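Local coordinates for kinesin-like protein (Caenorhabditis elegans, PDB 5X3E), which probably works as a kinesin-6 motor that couples ATP hydrolysis to force production along microtubules, at residues A[113-118]-A[403-408]. Residues are numbered along the deposited sequence; the frame is centred on the assembly and turned at random.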
# COMPACT_ATOMS: atom_id res chain seq x y z
N ASN A 113 -0.63 -12.03 -1.84
CA ASN A 113 -0.80 -10.69 -1.30
C ASN A 113 0.55 -10.01 -1.06
O ASN A 113 1.57 -10.66 -0.84
CB ASN A 113 -1.60 -10.71 -0.00
CG ASN A 113 -3.02 -11.18 -0.22
OD1 ASN A 113 -3.55 -11.10 -1.33
ND2 ASN A 113 -3.65 -11.66 0.84
N SER A 114 0.52 -8.68 -1.08
CA SER A 114 1.72 -7.88 -0.95
C SER A 114 1.40 -6.62 -0.15
O SER A 114 0.28 -6.09 -0.23
CB SER A 114 2.29 -7.49 -2.33
OG SER A 114 2.32 -8.61 -3.19
N LEU A 115 2.39 -6.14 0.59
CA LEU A 115 2.24 -4.95 1.43
C LEU A 115 3.49 -4.08 1.30
O LEU A 115 4.61 -4.59 1.40
CB LEU A 115 2.01 -5.34 2.89
CG LEU A 115 2.00 -4.24 3.95
CD1 LEU A 115 0.95 -3.19 3.63
CD2 LEU A 115 1.73 -4.85 5.31
N LEU A 116 3.29 -2.78 1.08
CA LEU A 116 4.40 -1.85 0.90
C LEU A 116 4.16 -0.61 1.75
O LEU A 116 3.12 0.04 1.61
CB LEU A 116 4.58 -1.48 -0.57
CG LEU A 116 5.87 -0.81 -1.03
CD1 LEU A 116 5.98 -1.05 -2.50
CD2 LEU A 116 5.92 0.68 -0.76
N PHE A 117 5.13 -0.29 2.61
CA PHE A 117 5.11 0.92 3.42
C PHE A 117 6.14 1.92 2.90
O PHE A 117 7.22 1.54 2.43
CB PHE A 117 5.46 0.64 4.89
CG PHE A 117 4.51 -0.28 5.59
CD1 PHE A 117 3.32 0.21 6.11
CD2 PHE A 117 4.83 -1.61 5.78
CE1 PHE A 117 2.45 -0.63 6.79
CE2 PHE A 117 3.97 -2.45 6.45
CZ PHE A 117 2.77 -1.96 6.96
N THR A 118 5.82 3.20 3.02
CA THR A 118 6.82 4.27 2.96
C THR A 118 6.88 4.91 4.34
O THR A 118 5.86 5.32 4.89
CB THR A 118 6.50 5.32 1.89
OG1 THR A 118 5.18 5.85 2.08
CG2 THR A 118 6.60 4.71 0.50
N GLY A 403 1.88 -13.49 2.95
CA GLY A 403 2.14 -12.52 1.90
C GLY A 403 3.55 -11.98 1.97
O GLY A 403 4.42 -12.48 2.69
N LYS A 404 3.78 -10.91 1.21
CA LYS A 404 5.09 -10.29 1.08
C LYS A 404 5.04 -8.85 1.59
O LYS A 404 4.16 -8.08 1.19
CB LYS A 404 5.57 -10.33 -0.37
CG LYS A 404 6.84 -9.56 -0.64
CD LYS A 404 8.07 -10.26 -0.11
CE LYS A 404 9.33 -9.54 -0.56
NZ LYS A 404 10.58 -10.27 -0.19
N ILE A 405 5.98 -8.50 2.46
CA ILE A 405 6.06 -7.15 3.03
C ILE A 405 7.37 -6.52 2.58
O ILE A 405 8.44 -7.13 2.71
CB ILE A 405 5.99 -7.17 4.57
CG1 ILE A 405 4.74 -7.90 5.06
CG2 ILE A 405 6.02 -5.75 5.13
CD1 ILE A 405 4.64 -7.93 6.57
N ARG A 406 7.28 -5.31 2.03
CA ARG A 406 8.47 -4.51 1.76
C ARG A 406 8.29 -3.13 2.38
O ARG A 406 7.27 -2.47 2.13
CB ARG A 406 8.76 -4.38 0.26
CG ARG A 406 9.91 -3.43 -0.06
CD ARG A 406 10.46 -3.59 -1.49
NE ARG A 406 11.01 -4.92 -1.75
CZ ARG A 406 10.47 -5.79 -2.59
NH1 ARG A 406 9.38 -5.48 -3.28
NH2 ARG A 406 11.04 -6.98 -2.77
N MET A 407 9.28 -2.69 3.14
CA MET A 407 9.25 -1.37 3.76
C MET A 407 10.31 -0.49 3.10
O MET A 407 11.46 -0.90 2.93
CB MET A 407 9.49 -1.46 5.27
CG MET A 407 9.51 -0.10 5.95
SD MET A 407 8.81 -0.15 7.61
CE MET A 407 9.28 -1.80 8.11
N VAL A 408 9.90 0.72 2.72
CA VAL A 408 10.77 1.70 2.11
C VAL A 408 11.01 2.81 3.13
O VAL A 408 10.11 3.61 3.40
CB VAL A 408 10.18 2.26 0.81
CG1 VAL A 408 11.11 3.30 0.22
CG2 VAL A 408 9.91 1.14 -0.17
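Leu-115 and Phe-117 carry most of the backbone pairing with strand 404-408. Leu-115 N donates to Lys-404 O (2.7 Å) and Leu-115 O accepts Arg-406 N (2.8 Å). Phe-117 N then reaches Arg-406 O, and Phe-117 O takes Val-408 N at 2.8 Å. A fifth bond, Lys-404 N to Asn-113 O (3.0 Å), opens the parallel ladder just after Gly-403. Between these bonds the Leu-116 CA hydrogen points at Arg-406 O, with 3.2 Å from CA to O.

Leu-115, Phe-117, Ile-405 and Met-407 share one face of the sheet. With CG anti to its carbonyl carbon (chi1 -62°), the Phe-117 ring leans back toward the start of the strand; Ile-405 CG2 meets its edge at CE2 (4.1 Å), and Leu-115 CD1 covers one ring face near the rim. Met-407 SD makes an oblique Met-aromatic contact, 5.4 Å from the centroid of the Phe-117 ring. Tyr-398 of helix 396-399 touches both Leu-115 and Ile-405.

On the other face Leu-116 CD2 packs against Val-408 CG2 (4.1 Å), and Leu-116 also touches Thr-100 and Leu-104 of helix 93-109. The Arg-406 side chain extends away from strand 114-118 to form salt bridges with Asp-103 and Glu-37, while Ser-114 OG bonds to Leu-104 O.

Both strands belong to the central sheet of the kinesin motor domain, and strand 114-119 leads into the probable Walker A P-loop. Main-chain bonds thus fix the register, apolar contacts join the strands on the sheet face carrying Phe-117, and the charge of buried Arg-406 is probably offset by Asp-103 of helix 93-109 and Glu-37 of strand 37-42, linking strand 404-408 to both.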